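SnoaL-like domain-containing protein (Burkholderia thailandensis E264, PDB 3H3H) is of unknown function but adopts the cone-like alpha+beta fold of the SnoaL and NTF2 group, whose pocket probably takes up a small molecule. Local coordinates at residues B[19-24]-B[67-72]; B[28-33]-B[63-68]; B[37-42]-B[59-64]; B[80-85]-B[89-94]; B[104-109]-B[115-120]. All blocks are in the same frame, centred on the assembly; numbering follows the deposited sequence. Where two conformers were deposited one is given.

Contact 1. Residues B[19-24]-B[67-72]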
# COMPACT_ATOMS: atom_id res chain seq x y z
N ASP B 19 14.82 -7.79 7.96
CA ASP B 19 15.85 -8.46 8.77
C ASP B 19 15.43 -8.51 10.22
O ASP B 19 15.74 -9.49 10.88
CB ASP B 19 17.18 -7.77 8.64
CG ASP B 19 17.85 -8.05 7.29
OD1 ASP B 19 17.35 -8.87 6.50
OD2 ASP B 19 18.88 -7.43 7.02
N ALA B 20 14.74 -7.48 10.72
CA ALA B 20 14.36 -7.45 12.14
C ALA B 20 13.31 -8.54 12.42
O ALA B 20 13.39 -9.26 13.43
CB ALA B 20 13.83 -6.08 12.54
N TRP B 21 12.33 -8.65 11.55
CA TRP B 21 11.36 -9.71 11.63
C TRP B 21 12.01 -11.08 11.56
O TRP B 21 11.75 -11.96 12.39
CB TRP B 21 10.29 -9.56 10.54
CG TRP B 21 9.24 -8.56 11.01
CD1 TRP B 21 9.15 -7.24 10.68
CD2 TRP B 21 8.17 -8.83 11.91
NE1 TRP B 21 8.09 -6.68 11.31
CE2 TRP B 21 7.46 -7.63 12.06
CE3 TRP B 21 7.73 -9.97 12.60
CZ2 TRP B 21 6.38 -7.52 12.90
CZ3 TRP B 21 6.61 -9.85 13.42
CH2 TRP B 21 5.95 -8.63 13.54
N ASN B 22 12.94 -11.25 10.61
CA ASN B 22 13.58 -12.54 10.40
C ASN B 22 14.47 -12.95 11.56
O ASN B 22 14.70 -14.16 11.80
CB ASN B 22 14.31 -12.55 9.05
CG ASN B 22 13.33 -12.64 7.89
OD1 ASN B 22 12.17 -12.95 8.14
ND2 ASN B 22 13.75 -12.38 6.65
N ALA B 23 15.00 -11.94 12.24
CA ALA B 23 15.81 -12.11 13.45
C ALA B 23 14.92 -12.32 14.67
O ALA B 23 15.43 -12.63 15.75
CB ALA B 23 16.67 -10.92 13.64
N HIS B 24 13.61 -12.17 14.49
CA HIS B 24 12.66 -12.32 15.61
C HIS B 24 13.01 -11.43 16.81
O HIS B 24 12.99 -11.86 18.00
CB HIS B 24 12.58 -13.77 16.04
CG HIS B 24 12.37 -14.74 14.92
ND1 HIS B 24 13.03 -15.94 14.87
CD2 HIS B 24 11.60 -14.69 13.80
CE1 HIS B 24 12.69 -16.59 13.77
NE2 HIS B 24 11.80 -15.87 13.13
N GLU B 67 3.63 -12.25 20.71
CA GLU B 67 3.04 -13.56 20.69
C GLU B 67 3.18 -14.25 19.34
O GLU B 67 3.40 -15.48 19.30
CB GLU B 67 1.59 -13.49 21.12
CG GLU B 67 0.92 -14.83 21.31
CD GLU B 67 1.56 -15.74 22.38
OE1 GLU B 67 2.35 -15.28 23.23
OE2 GLU B 67 1.26 -16.94 22.36
N ALA B 68 3.11 -13.47 18.25
CA ALA B 68 3.38 -14.02 16.91
C ALA B 68 4.73 -14.68 16.86
O ALA B 68 4.85 -15.79 16.33
CB ALA B 68 3.35 -12.97 15.85
N LEU B 69 5.76 -14.01 17.40
CA LEU B 69 7.11 -14.56 17.36
C LEU B 69 7.26 -15.78 18.24
O LEU B 69 8.03 -16.71 17.96
CB LEU B 69 8.10 -13.52 17.78
CG LEU B 69 8.22 -12.33 16.83
CD1 LEU B 69 9.15 -11.33 17.42
CD2 LEU B 69 8.71 -12.82 15.44
N ARG B 70 6.50 -15.79 19.32
CA ARG B 70 6.53 -16.93 20.21
C ARG B 70 5.85 -18.17 19.55
O ARG B 70 6.37 -19.29 19.60
CB ARG B 70 5.86 -16.50 21.52
CG ARG B 70 5.93 -17.45 22.62
CD ARG B 70 5.36 -16.83 23.91
NE ARG B 70 4.95 -17.90 24.75
CZ ARG B 70 5.75 -18.61 25.52
NH1 ARG B 70 7.05 -18.34 25.58
NH2 ARG B 70 5.26 -19.60 26.24
N MSE B 71 4.70 -17.96 18.93
CA MSE B 71 3.97 -19.05 18.33
C MSE B 71 4.52 -19.51 16.98
O MSE B 71 4.38 -20.70 16.64
CB MSE B 71 2.53 -18.61 18.12
CG MSE B 71 1.78 -18.42 19.40
SE MSE B 71 -0.04 -18.11 18.91
CE MSE B 71 -0.43 -19.84 18.11
N ILE B 72 5.17 -18.61 16.24
CA ILE B 72 5.68 -18.92 14.90
C ILE B 72 7.19 -18.75 15.02
O ILE B 72 7.77 -17.77 14.54
CB ILE B 72 5.13 -17.99 13.79
CG1 ILE B 72 3.61 -17.84 13.86
CG2 ILE B 72 5.58 -18.52 12.39
CD1 ILE B 72 3.05 -16.88 12.85
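Leu69 pushes its branched end into the angle between the side chains of Trp21 and His24, and a single methyl, CD2, meets both rings. It lies 3.8 Å from CD2 of His24 and 4.1 Å from CE3 of Trp21, near the corner of the six-membered ring. The leucine and tryptophan side chains cross at roughly a right angle, while the histidine comes in obliquely. The second methyl of Leu69, CD1, turns instead to the backbone of His24, 3.9 Å from its carbonyl C. Leu69 reaches this place because CG stands anti to its own carbonyl carbon (chi1 -66°), with the branches spread by an extended chi2.

His24 closes the helix that carries Trp21. Its positive phi (53°) ends the helix in a Schellman motif, and the reversal turns CB toward Leu69, with the CA atoms of His24 and Leu69 6.2 Å apart, the nearest CA pair across the two segments. Above the imidazole, the carbonyl oxygen of Asn22 stands 3.6 Å over the centre of one face. NE2 bonds to the backbone oxygen of Leu75, which helps set the turn of the ring and leaves the carbon side, CB and CD2, for the leucine. Trp21 also meets Trp17, Phe77 and Trp65, and an unidentified ligand lies about 4 Å from its side chain, consistent with a pocket wall. Leucine suits the gap because two methyls can serve two unlike surfaces at once. With dispersion as the cohesive force, the contact relies on shape, and NE2 of His24 finds its partner outside it.

Contact 2. Residues B[28-33]-B[63-68]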
# COMPACT_ATOMS: atom_id res chain seq x y z
N ALA B 28 14.11 -4.61 17.79
CA ALA B 28 14.55 -4.05 16.52
C ALA B 28 13.37 -3.66 15.65
O ALA B 28 13.35 -2.61 14.99
CB ALA B 28 15.46 -5.06 15.78
N ILE B 29 12.40 -4.53 15.59
CA ILE B 29 11.18 -4.25 14.81
C ILE B 29 10.55 -2.93 15.26
O ILE B 29 10.32 -2.04 14.42
CB ILE B 29 10.16 -5.37 14.95
CG1 ILE B 29 10.68 -6.68 14.32
CG2 ILE B 29 8.81 -4.99 14.31
CD1 ILE B 29 9.92 -7.89 14.89
N LEU B 30 10.33 -2.80 16.56
CA LEU B 30 9.60 -1.67 17.16
C LEU B 30 10.39 -0.39 17.04
O LEU B 30 9.80 0.69 17.11
CB LEU B 30 9.18 -1.96 18.59
CG LEU B 30 7.99 -2.92 18.72
CD1 LEU B 30 7.70 -3.29 20.13
CD2 LEU B 30 6.71 -2.31 18.12
N SER B 31 11.72 -0.49 16.88
CA SER B 31 12.57 0.69 16.77
C SER B 31 12.19 1.50 15.54
O SER B 31 12.46 2.68 15.51
CB SER B 31 14.06 0.32 16.70
OG SER B 31 14.41 -0.22 15.44
N HIS B 32 11.52 0.89 14.57
CA HIS B 32 11.20 1.55 13.37
C HIS B 32 9.90 2.35 13.47
O HIS B 32 9.55 3.01 12.52
CB HIS B 32 11.04 0.55 12.25
CG HIS B 32 12.34 -0.10 11.91
ND1 HIS B 32 13.36 0.59 11.28
CD2 HIS B 32 12.86 -1.30 12.28
CE1 HIS B 32 14.42 -0.20 11.19
NE2 HIS B 32 14.15 -1.34 11.81
N TYR B 33 9.19 2.19 14.58
CA TYR B 33 7.83 2.74 14.72
C TYR B 33 7.80 3.87 15.72
O TYR B 33 8.52 3.86 16.71
CB TYR B 33 6.87 1.62 15.16
CG TYR B 33 6.65 0.52 14.13
CD1 TYR B 33 7.59 -0.51 13.95
CD2 TYR B 33 5.56 0.52 13.29
CE1 TYR B 33 7.42 -1.46 13.03
CE2 TYR B 33 5.35 -0.44 12.36
CZ TYR B 33 6.29 -1.46 12.22
OH TYR B 33 6.11 -2.52 11.36
N ALA B 63 2.32 -6.46 21.85
CA ALA B 63 1.85 -7.67 22.56
C ALA B 63 1.51 -8.75 21.55
O ALA B 63 1.82 -9.91 21.76
CB ALA B 63 0.65 -7.34 23.46
N TYR B 64 0.86 -8.35 20.47
CA TYR B 64 0.50 -9.29 19.43
C TYR B 64 1.72 -9.78 18.68
O TYR B 64 1.87 -10.97 18.42
CB TYR B 64 -0.49 -8.67 18.46
CG TYR B 64 -1.90 -8.70 19.06
CD1 TYR B 64 -2.66 -9.85 19.03
CD2 TYR B 64 -2.43 -7.57 19.71
CE1 TYR B 64 -3.93 -9.88 19.63
CE2 TYR B 64 -3.69 -7.59 20.27
CZ TYR B 64 -4.43 -8.72 20.23
OH TYR B 64 -5.68 -8.68 20.82
N TRP B 65 2.59 -8.86 18.33
CA TRP B 65 3.79 -9.29 17.63
C TRP B 65 4.68 -10.20 18.47
O TRP B 65 5.30 -11.15 17.92
CB TRP B 65 4.57 -8.07 17.13
CG TRP B 65 3.80 -7.28 16.10
CD1 TRP B 65 2.60 -7.63 15.55
CD2 TRP B 65 4.17 -6.02 15.55
NE1 TRP B 65 2.20 -6.67 14.67
CE2 TRP B 65 3.16 -5.68 14.62
CE3 TRP B 65 5.28 -5.17 15.71
CZ2 TRP B 65 3.18 -4.51 13.92
CZ3 TRP B 65 5.33 -4.01 15.00
CH2 TRP B 65 4.28 -3.69 14.10
N ARG B 66 4.79 -9.91 19.77
CA ARG B 66 5.52 -10.71 20.70
C ARG B 66 4.96 -12.12 20.68
O ARG B 66 5.74 -13.09 20.60
CB ARG B 66 5.50 -10.09 22.11
CG ARG B 66 6.32 -10.82 23.18
CD ARG B 66 6.31 -10.06 24.53
NE ARG B 66 6.79 -8.71 24.34
CZ ARG B 66 6.05 -7.61 24.33
NH1 ARG B 66 4.74 -7.63 24.60
NH2 ARG B 66 6.62 -6.47 24.05
N GLU B 67 3.63 -12.25 20.71
CA GLU B 67 3.04 -13.56 20.69
C GLU B 67 3.18 -14.25 19.34
O GLU B 67 3.40 -15.48 19.30
CB GLU B 67 1.59 -13.49 21.12
CG GLU B 67 0.92 -14.83 21.31
CD GLU B 67 1.56 -15.74 22.38
OE1 GLU B 67 2.35 -15.28 23.23
OE2 GLU B 67 1.26 -16.94 22.36
N ALA B 68 3.11 -13.47 18.25
CA ALA B 68 3.38 -14.02 16.91
C ALA B 68 4.73 -14.68 16.86
O ALA B 68 4.85 -15.79 16.33
CB ALA B 68 3.35 -12.97 15.85
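Trp65 reaches from helix 58-71 toward the short helix 26-30 and the turn after it, and its ring makes all the close contacts between the two segments. From CB, which points at the other segment, CG stands beside the backbone N and anti to the carbonyl carbon (chi1 -64°); chi2 of -6° then keeps CD1 on the CA side, and together the torsions send the six-membered ring outward. CE3 is the first atom to meet a partner, 3.8 Å from CG2 of Ile29. At CZ3 two aliphatic groups close in, Ile29 CG2 at 3.7 Å and Leu30 CD2 at 3.8 Å. The far corner, CH2, runs into Tyr33 and lies 3.5 Å from its CZ.

Here the edge of the Trp65 indole points at the face of the Tyr33 ring, an edge-to-face pair with centroids 5.2 Å apart and planes at 62°. The two side chains arrive from opposite directions. A large, flat tryptophan suits the site because one ring can span two methyls and an aromatic face. Tyr33 keeps its hydroxyl bonded to NE1 of Trp17, which helps orient the phenol.

An unidentified ligand about 3 Å from the Trp65 side chain suggests that the indole is probably part of a pocket wall. The tryptophan sits between helices 7-22 and 26-30 and strand 37-40, whose Phe37 and Met39 also touch the indole.

Contact 3. Residues B[37-42]-B[59-64]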
# COMPACT_ATOMS: atom_id res chain seq x y z
N PHE B 37 1.83 4.50 17.08
CA PHE B 37 1.54 4.16 15.68
C PHE B 37 0.28 3.33 15.52
O PHE B 37 -0.10 2.51 16.39
CB PHE B 37 2.72 3.43 15.04
CG PHE B 37 2.85 1.99 15.39
CD1 PHE B 37 3.53 1.60 16.56
CD2 PHE B 37 2.42 1.01 14.54
CE1 PHE B 37 3.67 0.27 16.87
CE2 PHE B 37 2.55 -0.32 14.86
CZ PHE B 37 3.20 -0.69 16.01
N GLU B 38 -0.38 3.55 14.39
CA GLU B 38 -1.59 2.85 14.07
C GLU B 38 -1.25 1.67 13.20
O GLU B 38 -0.50 1.82 12.24
CB GLU B 38 -2.53 3.75 13.29
CG GLU B 38 -3.05 4.94 14.04
CD GLU B 38 -3.92 5.78 13.13
OE1 GLU B 38 -5.05 5.34 12.85
OE2 GLU B 38 -3.46 6.85 12.66
N MSE B 39 -1.87 0.54 13.51
CA MSE B 39 -1.69 -0.72 12.76
C MSE B 39 -3.03 -1.22 12.28
O MSE B 39 -4.00 -1.27 13.07
CB MSE B 39 -0.98 -1.81 13.59
CG MSE B 39 -0.67 -3.14 12.83
SE MSE B 39 0.61 -2.79 11.44
CE MSE B 39 0.03 -4.12 10.16
N SER B 40 -3.18 -1.40 10.97
CA SER B 40 -4.35 -2.01 10.37
C SER B 40 -3.99 -3.31 9.73
O SER B 40 -3.03 -3.37 8.98
CB SER B 40 -4.89 -1.07 9.32
OG SER B 40 -5.83 -1.71 8.52
N SER B 41 -4.72 -4.36 10.05
CA SER B 41 -4.47 -5.63 9.38
C SER B 41 -5.70 -6.53 9.37
O SER B 41 -6.41 -6.60 10.38
CB SER B 41 -3.38 -6.41 10.10
OG SER B 41 -3.16 -7.66 9.48
N PRO B 42 -5.90 -7.28 8.30
CA PRO B 42 -6.96 -8.31 8.34
C PRO B 42 -6.73 -9.29 9.50
O PRO B 42 -7.70 -9.87 10.02
CB PRO B 42 -6.79 -9.01 7.00
CG PRO B 42 -6.25 -7.88 6.12
CD PRO B 42 -5.29 -7.18 6.97
N GLU B 59 2.68 -0.93 23.03
CA GLU B 59 2.29 -1.90 24.04
C GLU B 59 1.27 -2.82 23.39
O GLU B 59 1.42 -4.05 23.39
CB GLU B 59 1.69 -1.21 25.28
CG GLU B 59 1.05 -2.20 26.28
CD GLU B 59 0.32 -1.52 27.45
OE1 GLU B 59 -0.12 -0.35 27.32
OE2 GLU B 59 0.17 -2.17 28.51
N GLN B 60 0.25 -2.21 22.80
CA GLN B 60 -0.88 -3.00 22.32
C GLN B 60 -0.48 -3.83 21.09
O GLN B 60 -0.74 -5.03 21.02
CB GLN B 60 -2.08 -2.12 22.00
CG GLN B 60 -3.21 -2.91 21.47
CD GLN B 60 -4.46 -2.10 21.28
OE1 GLN B 60 -4.48 -1.13 20.52
NE2 GLN B 60 -5.53 -2.52 21.96
N VAL B 61 0.12 -3.17 20.11
CA VAL B 61 0.52 -3.88 18.89
C VAL B 61 1.68 -4.82 19.16
O VAL B 61 1.65 -5.96 18.73
CB VAL B 61 0.86 -2.90 17.75
CG1 VAL B 61 1.27 -3.72 16.51
CG2 VAL B 61 -0.33 -1.99 17.44
N GLY B 62 2.63 -4.37 19.98
CA GLY B 62 3.79 -5.18 20.37
C GLY B 62 3.39 -6.47 21.05
O GLY B 62 4.08 -7.46 20.84
N ALA B 63 2.32 -6.46 21.85
CA ALA B 63 1.85 -7.67 22.56
C ALA B 63 1.51 -8.75 21.55
O ALA B 63 1.82 -9.91 21.76
CB ALA B 63 0.65 -7.34 23.46
N TYR B 64 0.86 -8.35 20.47
CA TYR B 64 0.50 -9.29 19.43
C TYR B 64 1.72 -9.78 18.68
O TYR B 64 1.87 -10.97 18.42
CB TYR B 64 -0.49 -8.67 18.46
CG TYR B 64 -1.90 -8.70 19.06
CD1 TYR B 64 -2.66 -9.85 19.03
CD2 TYR B 64 -2.43 -7.57 19.71
CE1 TYR B 64 -3.93 -9.88 19.63
CE2 TYR B 64 -3.69 -7.59 20.27
CZ TYR B 64 -4.43 -8.72 20.23
OH TYR B 64 -5.68 -8.68 20.82
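Val61 brings all the close packing from the helix side, dividing its methyls between two residues of strand 37-40. CG1 lies 3.6 Å from CZ of Phe37, and CB itself stands 3.7 Å from the same ring atom, so the tip of the phenyl ring rests obliquely in the angle of the valine branch. CG2 takes the other partner, 3.9 Å from CB of Met39. A beta-branched residue suits this helix position, since both methyls start close to the backbone and the CA atoms of Met39 and Val61 can come within 7.2 Å. Phe37 reaches across because CG sits between the backbone N and the carbonyl carbon (chi1 78°), a crowded position that swings the ring toward the helix.

Met39, a selenomethionine, is looser here. Only its CB touches; the rest of the chain bends away toward the indole of Trp65. Glu59, Gln60 and Ala63 lie on the exposed side of the helix, and Glu38 points from the other face of the strand, away from the helix.

All three touching residues are buried. A helix packed against a curved sheet is the arrangement of the NTF2-like cone; the unidentified molecule near Met39 is consistent with a pocket there.

Contact 4. Residues B[80-85]-B[89-94]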
# COMPACT_ATOMS: atom_id res chain seq x y z
N ILE B 80 10.25 -9.16 -1.55
CA ILE B 80 10.07 -9.15 -3.02
C ILE B 80 10.35 -7.79 -3.63
O ILE B 80 11.23 -7.68 -4.48
CB ILE B 80 8.68 -9.64 -3.43
CG1 ILE B 80 8.46 -11.07 -2.93
CG2 ILE B 80 8.50 -9.52 -4.94
CD1 ILE B 80 7.00 -11.56 -3.03
N ALA B 81 9.68 -6.74 -3.17
CA ALA B 81 9.94 -5.43 -3.76
C ALA B 81 9.58 -4.34 -2.79
O ALA B 81 8.76 -4.53 -1.91
CB ALA B 81 9.07 -5.27 -5.03
N THR B 82 10.14 -3.15 -2.99
CA THR B 82 9.74 -2.01 -2.22
C THR B 82 9.40 -0.88 -3.18
O THR B 82 10.15 -0.64 -4.15
CB THR B 82 10.86 -1.53 -1.30
OG1 THR B 82 10.93 -2.42 -0.19
CG2 THR B 82 10.50 -0.19 -0.73
N LEU B 83 8.32 -0.18 -2.89
CA LEU B 83 7.88 0.91 -3.76
C LEU B 83 7.67 2.12 -2.89
O LEU B 83 7.23 2.00 -1.75
CB LEU B 83 6.62 0.54 -4.47
CG LEU B 83 6.78 -0.77 -5.26
CD1 LEU B 83 6.26 -1.97 -4.42
CD2 LEU B 83 6.02 -0.65 -6.57
N ALA B 84 8.05 3.27 -3.40
CA ALA B 84 8.00 4.51 -2.60
C ALA B 84 6.88 5.41 -3.06
O ALA B 84 6.68 5.63 -4.23
CB ALA B 84 9.36 5.26 -2.72
N GLY B 85 6.18 5.99 -2.08
CA GLY B 85 5.16 6.98 -2.34
C GLY B 85 5.54 8.35 -1.82
O GLY B 85 6.68 8.76 -1.89
N VAL B 89 6.15 3.98 2.26
CA VAL B 89 6.90 2.92 1.60
C VAL B 89 5.98 1.72 1.60
O VAL B 89 5.29 1.46 2.58
CB VAL B 89 8.20 2.62 2.36
CG1 VAL B 89 8.90 1.39 1.86
CG2 VAL B 89 9.16 3.83 2.21
N ALA B 90 5.98 0.97 0.52
CA ALA B 90 5.21 -0.27 0.45
C ALA B 90 6.18 -1.40 0.31
O ALA B 90 7.01 -1.37 -0.60
CB ALA B 90 4.28 -0.28 -0.79
N ILE B 91 6.12 -2.34 1.24
CA ILE B 91 6.97 -3.51 1.18
C ILE B 91 6.12 -4.68 0.75
O ILE B 91 5.17 -5.03 1.42
CB ILE B 91 7.64 -3.83 2.53
CG1 ILE B 91 8.48 -2.62 3.02
CG2 ILE B 91 8.57 -5.11 2.40
CD1 ILE B 91 9.24 -2.91 4.37
N HIS B 92 6.53 -5.33 -0.34
CA HIS B 92 5.85 -6.49 -0.88
C HIS B 92 6.74 -7.64 -0.49
O HIS B 92 7.94 -7.65 -0.76
CB HIS B 92 5.70 -6.29 -2.39
CG HIS B 92 5.05 -7.42 -3.10
ND1 HIS B 92 3.92 -8.06 -2.63
CD2 HIS B 92 5.36 -8.02 -4.28
CE1 HIS B 92 3.58 -9.02 -3.48
NE2 HIS B 92 4.41 -8.99 -4.51
N TYR B 93 6.14 -8.63 0.16
CA TYR B 93 6.91 -9.74 0.66
C TYR B 93 6.06 -10.96 0.79
O TYR B 93 4.84 -10.90 0.62
CB TYR B 93 7.51 -9.37 2.02
CG TYR B 93 6.53 -9.15 3.15
CD1 TYR B 93 5.95 -7.93 3.37
CD2 TYR B 93 6.26 -10.16 4.09
CE1 TYR B 93 5.12 -7.74 4.44
CE2 TYR B 93 5.44 -9.96 5.14
CZ TYR B 93 4.88 -8.75 5.34
OH TYR B 93 4.04 -8.55 6.44
N ARG B 94 6.72 -12.09 0.91
CA ARG B 94 6.06 -13.34 1.18
C ARG B 94 6.12 -13.64 2.65
O ARG B 94 7.20 -13.69 3.23
CB ARG B 94 6.72 -14.43 0.35
CG ARG B 94 6.06 -15.78 0.53
CD ARG B 94 6.65 -16.71 -0.53
NE ARG B 94 6.02 -18.02 -0.52
CZ ARG B 94 6.42 -19.04 0.22
NH1 ARG B 94 7.46 -18.94 1.03
NH2 ARG B 94 5.76 -20.19 0.13
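The carbonyl oxygen of His92 is gripped by two backbone N-H groups, with Ile80 N at 2.9 Å and Ala81 N at 3.1 Å from His92 O. Both donors are tilted from the carbonyl plane, and Ile80 and Ala81 together opposite His92 form a classic beta bulge. Past it the pairing is regular and antiparallel. The N of His92 returns a nearly straight bond (171°) to the oxygen of Ala81, and Leu83 and Ala90 exchange a reciprocal pair.

At the bulge Ile80 lays its side chain on the imidazole: CD1 stands over one face, 4.2 Å from the centroid, in a CH-pi contact, while CG2 comes 3.5 Å from CD2 of His92 at the rim. The ring is held by ND1, bonded to the oxygen of Ala101. On the face carrying Thr82 and Ile91, packing is tight, for CG2 of Thr82 is 3.4 Å from CG1 of Val89, closer than usual for two methyls. Beta-branched threonine and valine suit such a strand position. Thr82 OG1 is bonded to Ser14 OG and to Trp79 NE1, and Thr82 N to a buffer molecule (MES), probably from the crystallisation liquor.

The hairpin lies at the edge of the sheet within this chain, strand 88-94 joining it to strand 100-107, and Ala84 makes backbone hydrogen bonds to the second subunit. Helix 7-22 covers the Thr82 and Ile91 face; the Leu83, Ala90 and His92 face packs on the second subunit, whose own His92 meets this one.

Contact 5. Residues B[104-109]-B[115-120]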
# COMPACT_ATOMS: atom_id res chain seq x y z
N VAL B 104 1.99 -1.25 3.83
CA VAL B 104 2.23 0.13 3.54
C VAL B 104 2.57 0.82 4.86
O VAL B 104 1.82 0.68 5.87
CB VAL B 104 1.00 0.78 2.95
CG1 VAL B 104 1.29 2.25 2.70
CG2 VAL B 104 0.61 0.08 1.59
N PHE B 105 3.67 1.59 4.83
CA PHE B 105 4.15 2.27 6.00
C PHE B 105 4.21 3.74 5.76
O PHE B 105 4.91 4.22 4.84
CB PHE B 105 5.56 1.80 6.33
CG PHE B 105 5.71 0.31 6.48
CD1 PHE B 105 5.95 -0.52 5.38
CD2 PHE B 105 5.65 -0.29 7.72
CE1 PHE B 105 6.08 -1.87 5.54
CE2 PHE B 105 5.80 -1.67 7.88
CZ PHE B 105 6.01 -2.46 6.80
N HIS B 106 3.49 4.49 6.56
CA HIS B 106 3.51 5.93 6.51
C HIS B 106 4.44 6.45 7.57
O HIS B 106 4.43 5.98 8.71
CB HIS B 106 2.16 6.50 6.76
CG HIS B 106 1.18 6.17 5.70
ND1 HIS B 106 0.93 7.00 4.62
CD2 HIS B 106 0.42 5.06 5.52
CE1 HIS B 106 0.04 6.41 3.83
NE2 HIS B 106 -0.30 5.25 4.36
N PHE B 107 5.25 7.43 7.18
CA PHE B 107 6.28 7.93 8.10
C PHE B 107 5.96 9.31 8.62
O PHE B 107 5.34 10.10 7.91
CB PHE B 107 7.64 7.99 7.42
CG PHE B 107 8.17 6.64 7.13
CD1 PHE B 107 7.72 5.93 6.00
CD2 PHE B 107 8.99 6.02 8.05
CE1 PHE B 107 8.18 4.63 5.79
CE2 PHE B 107 9.42 4.73 7.83
CZ PHE B 107 9.01 4.06 6.73
N GLY B 108 6.48 9.60 9.81
CA GLY B 108 6.26 10.86 10.46
C GLY B 108 7.48 11.71 10.36
O GLY B 108 8.41 11.37 9.63
N PRO B 109 7.47 12.85 11.09
CA PRO B 109 8.56 13.80 11.08
C PRO B 109 9.88 13.17 11.43
O PRO B 109 10.88 13.53 10.83
CB PRO B 109 8.16 14.82 12.17
CG PRO B 109 6.71 14.72 12.27
CD PRO B 109 6.36 13.29 11.95
N LYS B 115 1.90 4.96 10.85
CA LYS B 115 0.73 4.22 10.43
C LYS B 115 1.17 3.11 9.46
O LYS B 115 1.90 3.38 8.52
CB LYS B 115 -0.31 5.10 9.74
CG LYS B 115 -1.59 4.39 9.40
CD LYS B 115 -2.62 5.39 8.88
CE LYS B 115 -4.00 4.79 8.67
NZ LYS B 115 -5.10 5.78 8.90
N ALA B 116 0.70 1.91 9.67
CA ALA B 116 1.01 0.79 8.77
C ALA B 116 -0.26 0.04 8.50
O ALA B 116 -1.10 -0.05 9.38
CB ALA B 116 2.11 -0.14 9.32
N LEU B 117 -0.40 -0.43 7.25
CA LEU B 117 -1.61 -1.18 6.83
C LEU B 117 -1.12 -2.42 6.09
O LEU B 117 -0.34 -2.32 5.15
CB LEU B 117 -2.44 -0.36 5.85
CG LEU B 117 -2.87 1.02 6.25
CD1 LEU B 117 -1.70 2.02 6.06
CD2 LEU B 117 -4.08 1.38 5.34
N ALA B 118 -1.60 -3.58 6.51
CA ALA B 118 -1.23 -4.84 5.94
C ALA B 118 -2.29 -5.26 4.90
O ALA B 118 -3.50 -5.01 5.07
CB ALA B 118 -1.12 -5.88 7.03
N HIS B 119 -1.83 -5.96 3.87
CA HIS B 119 -2.68 -6.48 2.82
C HIS B 119 -2.14 -7.84 2.48
O HIS B 119 -0.92 -8.05 2.47
CB HIS B 119 -2.59 -5.66 1.54
CG HIS B 119 -2.90 -4.21 1.71
ND1 HIS B 119 -2.01 -3.32 2.28
CD2 HIS B 119 -3.98 -3.48 1.31
CE1 HIS B 119 -2.60 -2.12 2.34
NE2 HIS B 119 -3.77 -2.19 1.70
N TYR B 120 -3.04 -8.78 2.19
CA TYR B 120 -2.63 -10.15 1.84
C TYR B 120 -3.40 -10.75 0.70
O TYR B 120 -4.51 -10.32 0.37
CB TYR B 120 -2.90 -11.04 3.07
CG TYR B 120 -2.10 -10.67 4.25
CD1 TYR B 120 -0.75 -11.04 4.32
CD2 TYR B 120 -2.62 -9.96 5.31
CE1 TYR B 120 0.00 -10.71 5.34
CE2 TYR B 120 -1.82 -9.62 6.39
CZ TYR B 120 -0.54 -10.02 6.39
OH TYR B 120 0.26 -9.69 7.43
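Leu117 turns its CG to the side of the backbone N (chi1 -54°) and His106 does likewise (chi1 -66°); together with the second torsions, this brings the leucine methyl CD1 against the imidazole, 3.7 Å from CD2 of His106. The methyl meets the ring at its edge, close to the ring plane. The carbonyl oxygen of Lys115 also lies at that edge, 3.7 Å from the same CD2. ND1 of His106 is bonded to OD1 of Asp87, which helps orient the ring.

The strands run antiparallel and are joined by backbone bonds. His106 N gives an almost linear bond to Lys115 O at 2.8 Å (175°), and Val104 and Leu117 exchange bonds in both directions; the return bond from Lys115 N to His106 O is weak. Between these pairs, Phe105 and Ala116 form a non-hydrogen-bonded one, where CD2 of the phenyl is 3.9 Å from CB of the alanine. A small alanine suits this place, since it leaves room for the ring and for Met39 of the next strand. CG2 of Val104 reaches CE1 of His119, 4.0 Å away, between ND1, bonded to Leu102 O, and NE2, bonded to Ser88 OG of the second subunit.

The hairpin is central in the sheet, between strands 88-94 and 37-40. Phe105 and Ala116 face inward, with Phe13 and Trp17 of helix 7-22 edge-to-face to Phe105, whereas Val104, His106, Leu117 and His119 face the second subunit.

How the contacts relate
Contacts 1, 2 and 3 follow one another along helix 58-71, from its end to its beginning, and join it in turn to helix 7-22, the 26-30 helix with its turn, and strand 37-40. All three lack hydrogen bonds between their segments and rest chiefly on apolar side chains; contacts 1 and 2 are partly buried, contact 3 buried. Contacts 4 and 5 are buried hairpins of the one sheet, held by backbone bonds. Contacts 3, 4 and 5 all touch the second subunit. Strands 88-94 and 100-107 join contacts 4 and 5 directly, and strand 113-121 pairs contact 5 with contact 3. Tyr33 against Phe105 links contact 2 to contact 5 across the interior.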